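Enoyl-CoA hydratase carB homologue (Streptomyces cattleya, PDB 5O34) probably catalyses, as its homologue CarB does, the crotonase-type formation of a carboxymethylproline intermediate, here on the route to the carbapenem antibiotic thienamycin. Local coordinates at residues C48-D53 and D85-V90; C92-G97 and D231-L236; A144-Y149 and Q156-C161; A170-P175 and G218-T223; F188-A193 and Q200-T205. All coordinates share one frame; numbering follows the deposited sequence.

Interaction 1: C48-D53 and D85-V90; sequences CSRLGD and DADEKV
Asp87 and Val90, at the two ends of a tight turn, both approach the Arg50 side chain from that turn, and the case shows how opposite charges can lie close without forming a salt bridge. Asp87 is the first residue past the end of helix 71-86. Its CG lies anti to the backbone N, which carries the carboxylate out toward the arginine. There OD2 of Asp87 stops 4.1 Å from NE of Arg50, at the edge of the guanidinium and near its plane. At this distance the attraction is probably long-range; the planes of the two groups, 54° apart, are not aligned for a paired grip. The other oxygen has a local task: Asp87 OD1 accepts a hydrogen bond from Lys89 N at 2.9 Å, making an Asx turn that limits the rotation of the carboxylate. Around this lies a type I beta turn, closed where Val90 N donates to Asp87 O at 3.2 Å. Lys89 itself extends away from the arginine. Val90 finishes the turn and supplies the apolar half of the contact, with CG2 of Val90 3.9 Å from NE of Arg50 and 4.1 Å from CD of Arg50. Val90 and Arg50 cross at about a right angle, and a bend in the arginine chain (chi2 -55°) brings CD and NE over to the methyl. Arg50 also packs on Leu84 of helix 71-86, while Val90 rests on Ala56 of strand 55-59. The contact thus ties the outermost strand 47-50 to the connection that leads from helix 71-86 into strand 92-96.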
# COMPACT_ATOMS: atom_id res chain seq x y z
N CYS A 48 24.23 18.57 14.72
CA CYS A 48 23.42 17.76 15.62
C CYS A 48 23.49 18.34 17.01
O CYS A 48 24.48 18.99 17.36
CB CYS A 48 23.87 16.30 15.60
SG CYS A 48 22.72 15.18 16.44
N SER A 49 22.45 18.11 17.81
CA SER A 49 22.35 18.66 19.16
C SER A 49 21.57 17.76 20.11
O SER A 49 20.46 17.36 19.78
CB SER A 49 21.70 20.04 19.11
OG SER A 49 22.54 21.02 18.51
N ARG A 50 22.12 17.47 21.30
CA ARG A 50 21.41 16.68 22.31
C ARG A 50 20.48 17.60 23.08
O ARG A 50 20.90 18.66 23.53
CB ARG A 50 22.34 15.96 23.31
CG ARG A 50 23.39 15.00 22.72
CD ARG A 50 22.84 13.91 21.81
NE ARG A 50 23.91 13.37 20.95
CZ ARG A 50 24.37 13.97 19.85
NH1 ARG A 50 23.87 15.14 19.46
NH2 ARG A 50 25.35 13.41 19.15
N LEU A 51 19.22 17.18 23.21
CA LEU A 51 18.21 17.90 23.99
C LEU A 51 18.00 17.16 25.31
O LEU A 51 17.12 17.50 26.10
CB LEU A 51 16.92 18.15 23.18
CG LEU A 51 17.08 18.71 21.75
CD1 LEU A 51 15.77 19.13 21.21
CD2 LEU A 51 18.00 19.92 21.68
N GLY A 52 18.86 16.16 25.54
CA GLY A 52 19.02 15.41 26.78
C GLY A 52 17.92 14.54 27.37
O GLY A 52 18.01 14.19 28.55
N ASP A 53 16.90 14.17 26.58
CA ASP A 53 15.88 13.23 27.08
C ASP A 53 16.16 11.88 26.40
O ASP A 53 15.50 10.87 26.69
CB ASP A 53 14.46 13.72 26.73
CG ASP A 53 14.07 15.03 27.38
OD1 ASP A 53 13.42 14.98 28.46
OD2 ASP A 53 14.36 16.10 26.80
N ASP A 85 23.22 6.03 15.68
CA ASP A 85 22.82 4.64 15.94
C ASP A 85 23.77 3.97 16.94
O ASP A 85 23.35 3.08 17.68
CB ASP A 85 22.72 3.82 14.65
CG ASP A 85 21.94 2.52 14.79
OD1 ASP A 85 22.33 1.51 14.16
OD2 ASP A 85 20.93 2.52 15.54
N ALA A 86 25.05 4.41 16.96
CA ALA A 86 26.09 3.89 17.85
C ALA A 86 25.95 4.39 19.30
O ALA A 86 26.15 3.60 20.22
CB ALA A 86 27.47 4.24 17.30
N ASP A 87 25.60 5.67 19.49
CA ASP A 87 25.44 6.29 20.82
C ASP A 87 24.20 5.77 21.56
O ASP A 87 23.07 6.09 21.18
CB ASP A 87 25.41 7.83 20.69
CG ASP A 87 25.51 8.63 21.99
OD1 ASP A 87 25.26 8.06 23.08
OD2 ASP A 87 25.81 9.85 21.92
N GLU A 88 24.41 5.00 22.65
CA GLU A 88 23.32 4.42 23.44
C GLU A 88 22.56 5.47 24.29
O GLU A 88 21.45 5.18 24.77
CB GLU A 88 23.78 3.20 24.27
CG GLU A 88 22.66 2.33 24.85
CD GLU A 88 21.47 1.87 24.00
OE1 GLU A 88 21.20 2.46 22.93
OE2 GLU A 88 20.76 0.95 24.46
N LYS A 89 23.10 6.70 24.41
CA LYS A 89 22.40 7.76 25.13
C LYS A 89 21.26 8.38 24.27
O LYS A 89 20.39 9.06 24.80
CB LYS A 89 23.38 8.83 25.65
CG LYS A 89 24.25 8.32 26.79
CD LYS A 89 25.24 9.37 27.28
CE LYS A 89 26.06 8.85 28.43
NZ LYS A 89 27.12 9.82 28.83
N VAL A 90 21.26 8.08 22.94
CA VAL A 90 20.27 8.52 21.96
C VAL A 90 19.19 7.44 21.79
O VAL A 90 19.51 6.27 21.56
CB VAL A 90 20.94 8.89 20.60
CG1 VAL A 90 19.91 9.24 19.53
CG2 VAL A 90 21.95 10.02 20.77

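Interaction 2: C92-G97 and D231-L236; sequences CVVLYG and DRALEL
Val94 meets Ala233 and Leu234 where a central strand of the sheet is covered by helix 229-242, a compact example of strand-helix packing through small and branched apolar side chains. The backbones come closest at Val94 and Ala233, whose CA atoms are 7.1 Å apart; the alanine side chain is a single methyl. From CA, the CB of Val94 points toward the helix and divides there into two methyls. CG1, anti to the backbone N (chi1 178°), runs to the CB of Ala233 and stops 4.1 Å from it. CG2, anti to the carbonyl carbon, turns instead to the neighbouring residue on the helix, its carbon 4.4 Å from CD2 of Leu234. The fork of the valine is therefore shared, one methyl for each of two successive helix residues. Ala233 also touches Leu165 of strand 163-167, and Leu236, three residues on from Ala233, reaches Ile143 and Tyr163, so the helix spreads across several strands. Polar chemistry stays off this interface: the guanidinium of Arg232 has CB of Leu236 4.1 Å above its plane, over its centre, and NE of the same arginine forms a salt bridge with Glu222. Across the contact itself no hydrogen bond is made. Because every touching atom is a saturated carbon, nothing directional fixes the helix against the strand here; position follows from the fit of methyl groups, with burial of Val94 and Ala233 as the likely source of stability.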
# COMPACT_ATOMS: atom_id res chain seq x y z
N CYS A 92 15.87 8.65 20.24
CA CYS A 92 15.09 9.20 19.14
C CYS A 92 15.84 10.32 18.43
O CYS A 92 16.56 11.08 19.08
CB CYS A 92 13.71 9.67 19.60
SG CYS A 92 12.49 9.83 18.26
N VAL A 93 15.66 10.42 17.10
CA VAL A 93 16.29 11.43 16.23
C VAL A 93 15.20 12.32 15.61
O VAL A 93 14.17 11.80 15.17
CB VAL A 93 17.13 10.76 15.11
CG1 VAL A 93 17.86 11.79 14.26
CG2 VAL A 93 18.11 9.73 15.68
N VAL A 94 15.43 13.64 15.56
CA VAL A 94 14.53 14.61 14.94
C VAL A 94 15.31 15.35 13.85
O VAL A 94 16.27 16.06 14.16
CB VAL A 94 13.87 15.59 15.96
CG1 VAL A 94 12.96 16.61 15.25
CG2 VAL A 94 13.08 14.84 17.02
N LEU A 95 14.91 15.15 12.58
CA LEU A 95 15.46 15.82 11.41
C LEU A 95 14.58 17.04 11.19
O LEU A 95 13.36 16.92 11.09
CB LEU A 95 15.42 14.92 10.18
CG LEU A 95 16.74 14.31 9.72
CD1 LEU A 95 16.51 13.42 8.51
CD2 LEU A 95 17.77 15.39 9.40
N TYR A 96 15.20 18.22 11.17
CA TYR A 96 14.49 19.49 11.09
C TYR A 96 15.12 20.44 10.08
O TYR A 96 16.35 20.62 10.07
CB TYR A 96 14.44 20.08 12.51
CG TYR A 96 13.77 21.41 12.69
CD1 TYR A 96 12.41 21.57 12.44
CD2 TYR A 96 14.45 22.49 13.24
CE1 TYR A 96 11.77 22.79 12.64
CE2 TYR A 96 13.83 23.71 13.46
CZ TYR A 96 12.48 23.86 13.16
OH TYR A 96 11.86 25.07 13.36
N GLY A 97 14.28 20.98 9.21
CA GLY A 97 14.69 21.90 8.15
C GLY A 97 15.00 23.31 8.60
O GLY A 97 15.79 24.01 7.96
N ASP A 231 7.73 22.03 18.80
CA ASP A 231 7.15 21.63 20.10
C ASP A 231 6.54 20.24 20.03
O ASP A 231 6.79 19.41 20.92
CB ASP A 231 6.08 22.63 20.54
CG ASP A 231 6.67 23.95 20.95
OD1 ASP A 231 7.86 23.98 21.28
OD2 ASP A 231 5.92 24.95 21.00
N ARG A 232 5.73 20.00 18.99
CA ARG A 232 5.08 18.72 18.76
C ARG A 232 6.15 17.66 18.42
O ARG A 232 6.13 16.57 18.98
CB ARG A 232 3.99 18.87 17.68
CG ARG A 232 3.11 17.64 17.44
CD ARG A 232 2.62 16.92 18.68
NE ARG A 232 2.24 15.55 18.34
CZ ARG A 232 2.24 14.52 19.18
NH1 ARG A 232 2.62 14.69 20.45
NH2 ARG A 232 1.87 13.32 18.77
N ALA A 233 7.14 18.04 17.58
CA ALA A 233 8.26 17.15 17.20
C ALA A 233 9.02 16.64 18.43
O ALA A 233 9.20 15.43 18.57
CB ALA A 233 9.20 17.87 16.25
N LEU A 234 9.36 17.55 19.36
CA LEU A 234 10.08 17.21 20.59
C LEU A 234 9.21 16.52 21.62
O LEU A 234 9.71 15.65 22.34
CB LEU A 234 10.79 18.44 21.17
CG LEU A 234 11.66 19.23 20.18
CD1 LEU A 234 12.13 20.52 20.76
CD2 LEU A 234 12.80 18.40 19.60
N GLU A 235 7.90 16.83 21.66
CA GLU A 235 6.95 16.15 22.55
C GLU A 235 6.84 14.69 22.11
O GLU A 235 6.92 13.79 22.95
CB GLU A 235 5.57 16.83 22.54
CG GLU A 235 4.55 16.14 23.44
CD GLU A 235 3.15 16.72 23.49
OE1 GLU A 235 2.87 17.74 22.80
OE2 GLU A 235 2.31 16.16 24.24
N LEU A 236 6.69 14.45 20.78
CA LEU A 236 6.63 13.10 20.24
C LEU A 236 7.96 12.36 20.42
O LEU A 236 7.95 11.18 20.80
CB LEU A 236 6.16 13.08 18.76
CG LEU A 236 6.14 11.72 18.05
CD1 LEU A 236 5.16 10.73 18.70
CD2 LEU A 236 5.82 11.89 16.60

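Interaction 3: A144-Y149 and Q156-C161; sequences AAIDGY and QISLCC
A beta-beta-alpha unit of the crotonase core brings Ala144 and Ile146 of strand 142-146 against Ser158 and Cys161, at the end of helix 152-158 and in the turn beyond it. The chain passes from this strand through strand 149-151, in the smaller sheet, and the helix to strand 163-167, the parallel neighbour of 142-146. Ala144 and Ile146, two residues apart, point their side chains the same way, toward the helix. Nearest in backbone terms are Ala144 and Ser158, with CA atoms 5.7 Å apart, a closeness made possible by small side chains on both partners. The methyl of Ala144 serves two neighbours: its CB is 3.9 Å from SG of Cys161 and 4.1 Å from CB of Ser158. Ile146 arrives by its longest branch, CD1 ending 3.9 Å from CB of Ser158. This branch is extended past CG1 (chi2 169°), which lets the tip span the gap. Although buried, the serine hydroxyl is not left to the apolar surroundings. Its first torsion (chi1 86°) sets OG between the backbone N and the carbonyl carbon, where it is hydrogen-bonded to the carbonyl O of Leu155, one turn back in the helix. Just beyond, a type I beta turn runs from Ser158 to Cys161, closed by Cys161 N donating to Ser158 O at 3.0 Å; it brings the cysteine back to the strand. Strand, strand, helix and a tight turn into the next parallel strand fit the repeated beta-beta-alpha units of the crotonase spiral.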
# COMPACT_ATOMS: atom_id res chain seq x y z
N ALA A 144 10.83 13.40 10.96
CA ALA A 144 11.09 14.51 10.05
C ALA A 144 10.07 15.62 10.38
O ALA A 144 8.88 15.34 10.50
CB ALA A 144 10.96 14.07 8.61
N ALA A 145 10.56 16.85 10.60
CA ALA A 145 9.72 18.02 10.93
C ALA A 145 9.82 19.02 9.78
O ALA A 145 10.88 19.60 9.54
CB ALA A 145 10.16 18.63 12.25
N ILE A 146 8.73 19.11 9.00
CA ILE A 146 8.62 19.89 7.77
C ILE A 146 7.78 21.17 7.97
O ILE A 146 6.60 21.09 8.34
CB ILE A 146 8.10 18.96 6.62
CG1 ILE A 146 8.88 17.61 6.61
CG2 ILE A 146 8.17 19.64 5.26
CD1 ILE A 146 8.32 16.45 5.72
N ASP A 147 8.40 22.35 7.79
CA ASP A 147 7.77 23.67 7.95
C ASP A 147 7.61 24.41 6.63
O ASP A 147 7.10 25.53 6.60
CB ASP A 147 8.55 24.57 8.94
CG ASP A 147 7.69 25.55 9.75
OD1 ASP A 147 6.57 25.89 9.29
OD2 ASP A 147 8.14 25.97 10.83
N GLY A 148 8.06 23.79 5.55
CA GLY A 148 7.96 24.40 4.24
C GLY A 148 7.95 23.37 3.14
O GLY A 148 7.43 22.27 3.31
N TYR A 149 8.53 23.73 2.02
CA TYR A 149 8.65 22.86 0.86
C TYR A 149 9.56 21.65 1.12
O TYR A 149 10.61 21.78 1.74
CB TYR A 149 9.18 23.66 -0.33
CG TYR A 149 8.12 24.37 -1.13
CD1 TYR A 149 7.70 25.66 -0.80
CD2 TYR A 149 7.59 23.80 -2.28
CE1 TYR A 149 6.77 26.34 -1.58
CE2 TYR A 149 6.67 24.47 -3.08
CZ TYR A 149 6.25 25.75 -2.72
OH TYR A 149 5.33 26.41 -3.50
N GLN A 156 12.36 12.83 -0.55
CA GLN A 156 12.88 11.46 -0.50
C GLN A 156 13.54 11.10 0.85
O GLN A 156 13.31 10.00 1.36
CB GLN A 156 13.82 11.18 -1.68
CG GLN A 156 13.07 10.92 -2.99
CD GLN A 156 13.87 11.11 -4.25
OE1 GLN A 156 13.34 11.57 -5.27
NE2 GLN A 156 15.14 10.71 -4.24
N ILE A 157 14.29 12.04 1.45
CA ILE A 157 14.91 11.86 2.78
C ILE A 157 13.82 11.68 3.83
O ILE A 157 13.90 10.75 4.64
CB ILE A 157 15.90 13.03 3.12
CG1 ILE A 157 17.10 13.03 2.14
CG2 ILE A 157 16.39 12.94 4.59
CD1 ILE A 157 17.86 14.38 2.01
N SER A 158 12.78 12.54 3.79
CA SER A 158 11.65 12.48 4.73
C SER A 158 10.91 11.14 4.63
O SER A 158 10.54 10.57 5.66
CB SER A 158 10.71 13.67 4.54
OG SER A 158 9.72 13.47 3.54
N LEU A 159 10.77 10.60 3.39
CA LEU A 159 10.12 9.30 3.14
C LEU A 159 10.92 8.07 3.69
O LEU A 159 10.41 6.95 3.64
CB LEU A 159 9.78 9.12 1.65
CG LEU A 159 8.81 10.14 1.03
CD1 LEU A 159 8.81 10.05 -0.47
CD2 LEU A 159 7.39 10.01 1.59
N CYS A 160 12.11 8.30 4.27
CA CYS A 160 12.93 7.24 4.89
C CYS A 160 12.72 7.23 6.41
O CYS A 160 13.06 6.24 7.08
CB CYS A 160 14.40 7.41 4.54
SG CYS A 160 14.77 7.30 2.78
N CYS A 161 12.15 8.34 6.95
CA CYS A 161 11.86 8.55 8.37
C CYS A 161 10.55 7.85 8.78
O CYS A 161 9.66 7.66 7.95
CB CYS A 161 11.83 10.04 8.72
SG CYS A 161 13.33 10.94 8.23

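Interaction 4: A170-P175 and G218-T223; sequences ARLVMP and GLLHET
Leu172 and Leu219 lie alongside one another with their side chains running antiparallel, in a buried contact of this crotonase-like fold between the small sheet and the connection leading into the edge strand of the large one. Leu172 sits in the middle of strand 171-173, part of the small three-stranded sheet; Leu219 and Leu220 belong to the connection from helix 211-217 into strand 222-224. Gly218 ends that helix in a Schellman motif, its positive phi (93°) turning the chain so that the two leucines after it face the strand. The Leu172 side chain starts with CG beside its backbone N, and its chi2 of 50° sends the CD2 methyl toward the connection. That methyl does the touching, reaching the root of Leu219 and not its tip, while the far end of Leu219 leads away, to pack on Leu190 and Ala194 of helix 184-194. At about a right angle to that approach, Leu172 CD2 has Leu220 CD2 at 4.3 Å. The connection is held separately: Leu219 O by a hydrogen bond from Arg164, and the His221 side chain by Gln200 of the second subunit. The tightest approach is Leu172 CD2 to Leu219 CB, 3.5 Å.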
# COMPACT_ATOMS: atom_id res chain seq x y z
N ALA A 170 3.63 23.30 5.04
CA ALA A 170 4.31 22.21 4.34
C ALA A 170 3.66 21.94 2.99
O ALA A 170 2.44 21.86 2.89
CB ALA A 170 4.33 20.95 5.20
N ARG A 171 4.49 21.90 1.94
CA ARG A 171 4.07 21.64 0.57
C ARG A 171 5.00 20.57 -0.01
O ARG A 171 6.22 20.71 0.04
CB ARG A 171 3.99 22.93 -0.26
CG ARG A 171 2.83 23.82 0.20
CD ARG A 171 2.67 25.12 -0.57
NE ARG A 171 2.07 24.91 -1.89
CZ ARG A 171 0.77 24.81 -2.14
NH1 ARG A 171 -0.11 24.89 -1.15
NH2 ARG A 171 0.33 24.62 -3.38
N LEU A 172 4.43 19.44 -0.46
CA LEU A 172 5.18 18.27 -0.94
C LEU A 172 5.12 18.16 -2.48
O LEU A 172 4.04 18.29 -3.04
CB LEU A 172 4.63 17.01 -0.25
CG LEU A 172 5.14 16.66 1.17
CD1 LEU A 172 5.07 17.81 2.17
CD2 LEU A 172 4.35 15.54 1.76
N VAL A 173 6.29 17.98 -3.15
CA VAL A 173 6.37 17.92 -4.61
C VAL A 173 7.41 16.90 -5.03
O VAL A 173 8.48 16.77 -4.44
CB VAL A 173 6.68 19.31 -5.27
CG1 VAL A 173 5.99 19.48 -6.62
CG2 VAL A 173 6.36 20.49 -4.35
N MET A 174 7.09 16.22 -6.15
CA MET A 174 7.98 15.30 -6.85
C MET A 174 7.99 15.80 -8.31
O MET A 174 7.36 15.17 -9.15
CB MET A 174 7.51 13.83 -6.77
CG MET A 174 8.11 13.06 -5.63
SD MET A 174 9.89 13.03 -5.55
CE MET A 174 9.98 12.10 -4.30
N PRO A 175 8.57 17.01 -8.61
CA PRO A 175 8.57 17.52 -10.00
C PRO A 175 9.65 16.98 -10.98
O PRO A 175 9.78 17.55 -12.07
CB PRO A 175 8.74 19.03 -9.79
CG PRO A 175 9.61 19.13 -8.61
CD PRO A 175 9.35 17.91 -7.73
N GLY A 218 -1.32 9.94 3.25
CA GLY A 218 -0.27 9.20 3.96
C GLY A 218 1.15 9.72 3.76
O GLY A 218 2.11 9.06 4.15
N LEU A 219 1.30 10.91 3.18
CA LEU A 219 2.61 11.53 2.99
C LEU A 219 3.10 12.23 4.26
O LEU A 219 4.31 12.40 4.44
CB LEU A 219 2.57 12.47 1.80
CG LEU A 219 2.30 11.81 0.45
CD1 LEU A 219 1.95 12.84 -0.58
CD2 LEU A 219 3.48 10.99 0.01
N LEU A 220 2.16 12.62 5.13
CA LEU A 220 2.41 13.17 6.47
C LEU A 220 1.69 12.27 7.46
O LEU A 220 0.60 11.78 7.16
CB LEU A 220 1.91 14.62 6.62
CG LEU A 220 2.60 15.71 5.81
CD1 LEU A 220 1.96 17.05 6.06
CD2 LEU A 220 4.11 15.78 6.08
N HIS A 221 2.32 12.01 8.61
CA HIS A 221 1.73 11.19 9.66
C HIS A 221 0.84 12.09 10.51
O HIS A 221 -0.12 11.63 11.13
CB HIS A 221 2.82 10.57 10.55
CG HIS A 221 3.62 9.51 9.87
ND1 HIS A 221 4.44 9.79 8.78
CD2 HIS A 221 3.73 8.19 10.16
CE1 HIS A 221 5.00 8.64 8.44
NE2 HIS A 221 4.61 7.66 9.24
N GLU A 222 1.18 13.39 10.56
CA GLU A 222 0.49 14.37 11.37
C GLU A 222 0.75 15.78 10.86
O GLU A 222 1.80 16.06 10.28
CB GLU A 222 0.93 14.24 12.84
CG GLU A 222 0.20 15.12 13.84
CD GLU A 222 0.74 15.11 15.26
OE1 GLU A 222 1.40 14.12 15.64
OE2 GLU A 222 0.46 16.07 16.01
N THR A 223 -0.24 16.66 11.08
CA THR A 223 -0.19 18.09 10.77
C THR A 223 -0.37 18.88 12.08
O THR A 223 -1.06 18.43 13.00
CB THR A 223 -1.25 18.51 9.74
OG1 THR A 223 -2.56 18.19 10.22
CG2 THR A 223 -1.01 17.92 8.37

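Interaction 5: F188-A193 and Q200-T205; sequences FMLEAA and QRMLLT
Two successive helices, 184-194 and 196-205, pass with the CA atoms of Leu190 and Met202 8.5 Å apart. They are consecutive helices of the crotonase-like fold, joined by a short connection, and illustrate packing in which one leucine fits between two residues of the partner helix. Leu190 points toward the second helix and divides its methyls. CD1 of Leu190 lies 3.9 Å from CD2 of Leu203 and also 3.9 Å from CB of Met202, while CD2 of Leu190 meets SD of Met202 at 3.8 Å. Met202 crosses the leucine at about a right angle; an extended chi2 (-168°) carries SD out to the leucine methyls, and a bend at chi3 (89°) turns CE aside. Leu203, by contrast, starts off to one flank and comes in obliquely through its CD2 end. No hydrogen bond joins the two segments, so the link is one of apolar surfaces, continued by Leu219, which touches both Leu190 and Met202. Other faces of the pair serve the trimer: Gln200 OE1 is hydrogen-bonded to His221 of the third subunit, and Leu204 O to Tyr243 of that subunit. Near the end of helix 196-205, Arg201 O receives two donors from opposite faces of its plane, Thr205 N at 3.1 Å and Thr205 OG1 at 2.7 Å, the hydroxyl tilted 33° from that plane.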
# COMPACT_ATOMS: atom_id res chain seq x y z
N PHE A 188 9.54 4.61 -6.14
CA PHE A 188 9.58 3.55 -5.12
C PHE A 188 9.13 4.04 -3.73
O PHE A 188 8.28 3.40 -3.10
CB PHE A 188 10.97 2.90 -5.04
CG PHE A 188 11.04 1.86 -3.95
CD1 PHE A 188 10.54 0.58 -4.16
CD2 PHE A 188 11.55 2.17 -2.70
CE1 PHE A 188 10.54 -0.36 -3.13
CE2 PHE A 188 11.56 1.23 -1.67
CZ PHE A 188 11.03 -0.03 -1.90
N MET A 189 9.71 5.16 -3.26
CA MET A 189 9.46 5.71 -1.93
C MET A 189 8.03 6.22 -1.73
O MET A 189 7.48 6.05 -0.63
CB MET A 189 10.49 6.80 -1.59
CG MET A 189 11.76 6.23 -0.96
SD MET A 189 13.13 7.41 -0.74
CE MET A 189 13.81 7.31 -2.25
N LEU A 190 7.42 6.85 -2.76
CA LEU A 190 6.05 7.36 -2.66
C LEU A 190 5.02 6.23 -2.63
O LEU A 190 3.96 6.36 -2.01
CB LEU A 190 5.73 8.30 -3.83
CG LEU A 190 6.30 9.72 -3.82
CD1 LEU A 190 5.92 10.41 -5.10
CD2 LEU A 190 5.77 10.52 -2.65
N GLU A 191 5.35 5.12 -3.30
CA GLU A 191 4.51 3.92 -3.35
C GLU A 191 4.45 3.32 -1.95
O GLU A 191 3.36 3.08 -1.44
CB GLU A 191 5.06 2.92 -4.37
CG GLU A 191 4.20 1.68 -4.52
CD GLU A 191 4.20 1.05 -5.90
OE1 GLU A 191 3.21 0.36 -6.22
OE2 GLU A 191 5.18 1.24 -6.66
N ALA A 192 5.62 3.16 -1.30
CA ALA A 192 5.76 2.61 0.05
C ALA A 192 5.03 3.41 1.13
O ALA A 192 4.38 2.81 1.98
CB ALA A 192 7.23 2.45 0.39
N ALA A 193 5.06 4.75 1.04
CA ALA A 193 4.44 5.63 2.03
C ALA A 193 2.97 5.96 1.80
O ALA A 193 2.18 5.97 2.76
CB ALA A 193 5.24 6.92 2.15
N GLN A 200 1.63 7.78 -8.49
CA GLN A 200 1.36 8.01 -9.91
C GLN A 200 0.79 9.39 -10.17
O GLN A 200 1.19 10.04 -11.13
CB GLN A 200 0.44 6.93 -10.45
CG GLN A 200 1.16 5.61 -10.69
CD GLN A 200 0.24 4.42 -10.81
OE1 GLN A 200 -0.91 4.40 -10.33
NE2 GLN A 200 0.74 3.37 -11.41
N ARG A 201 -0.11 9.85 -9.29
CA ARG A 201 -0.70 11.18 -9.39
C ARG A 201 0.41 12.24 -9.22
O ARG A 201 0.49 13.17 -10.02
CB ARG A 201 -1.78 11.38 -8.32
CG ARG A 201 -3.09 10.64 -8.57
CD ARG A 201 -4.05 10.81 -7.39
NE ARG A 201 -4.37 12.22 -7.14
CZ ARG A 201 -4.69 12.73 -5.95
NH1 ARG A 201 -4.73 11.95 -4.88
NH2 ARG A 201 -4.95 14.02 -5.82
N MET A 202 1.31 12.05 -8.23
CA MET A 202 2.42 12.97 -7.95
C MET A 202 3.45 13.05 -9.06
O MET A 202 3.80 14.16 -9.46
CB MET A 202 3.08 12.63 -6.62
CG MET A 202 2.29 13.07 -5.44
SD MET A 202 3.25 13.00 -3.93
CE MET A 202 3.99 14.67 -3.92
N LEU A 203 3.94 11.90 -9.56
CA LEU A 203 4.96 11.86 -10.63
C LEU A 203 4.47 12.42 -11.94
O LEU A 203 5.22 13.15 -12.60
CB LEU A 203 5.50 10.43 -10.88
CG LEU A 203 6.33 9.67 -9.81
CD1 LEU A 203 7.39 8.80 -10.47
CD2 LEU A 203 6.99 10.59 -8.80
N LEU A 204 3.23 12.09 -12.34
CA LEU A 204 2.67 12.47 -13.63
C LEU A 204 2.08 13.88 -13.72
O LEU A 204 2.08 14.44 -14.81
CB LEU A 204 1.64 11.44 -14.11
CG LEU A 204 2.14 10.00 -14.29
CD1 LEU A 204 0.99 9.08 -14.64
CD2 LEU A 204 3.28 9.90 -15.30
N THR A 205 1.58 14.44 -12.61
CA THR A 205 1.01 15.79 -12.63
C THR A 205 2.05 16.85 -12.20
O THR A 205 1.91 18.03 -12.55
CB THR A 205 -0.23 15.92 -11.71
OG1 THR A 205 0.17 15.80 -10.35
CG2 THR A 205 -1.35 14.94 -12.06

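How the interactions relate
Interactions 1 and 2 touch where Leu51 CD1 lies 3.5 Å from Leu234 CD2. Interactions 2 and 3 share the sheet, with Leu95 O 2.8 Å from Ala145 N between neighbouring strands. Interactions 3 and 4 have centres about 8 Å apart, and interaction 4 meets interaction 5 where Leu219 CD1 approaches Met202 SD at 3.6 Å. A salt bridge, Arg232 NE to Glu222 OE2 at 3.0 Å, ties interaction 2 to interaction 4. Interactions 1 and 5 stand farthest apart, centres about 33 Å. None is itself assigned to a site, but in crotonases the N-terminus of the helix matching 152-158 usually helps form the oxyanion hole, so interaction 3 probably lies close to it.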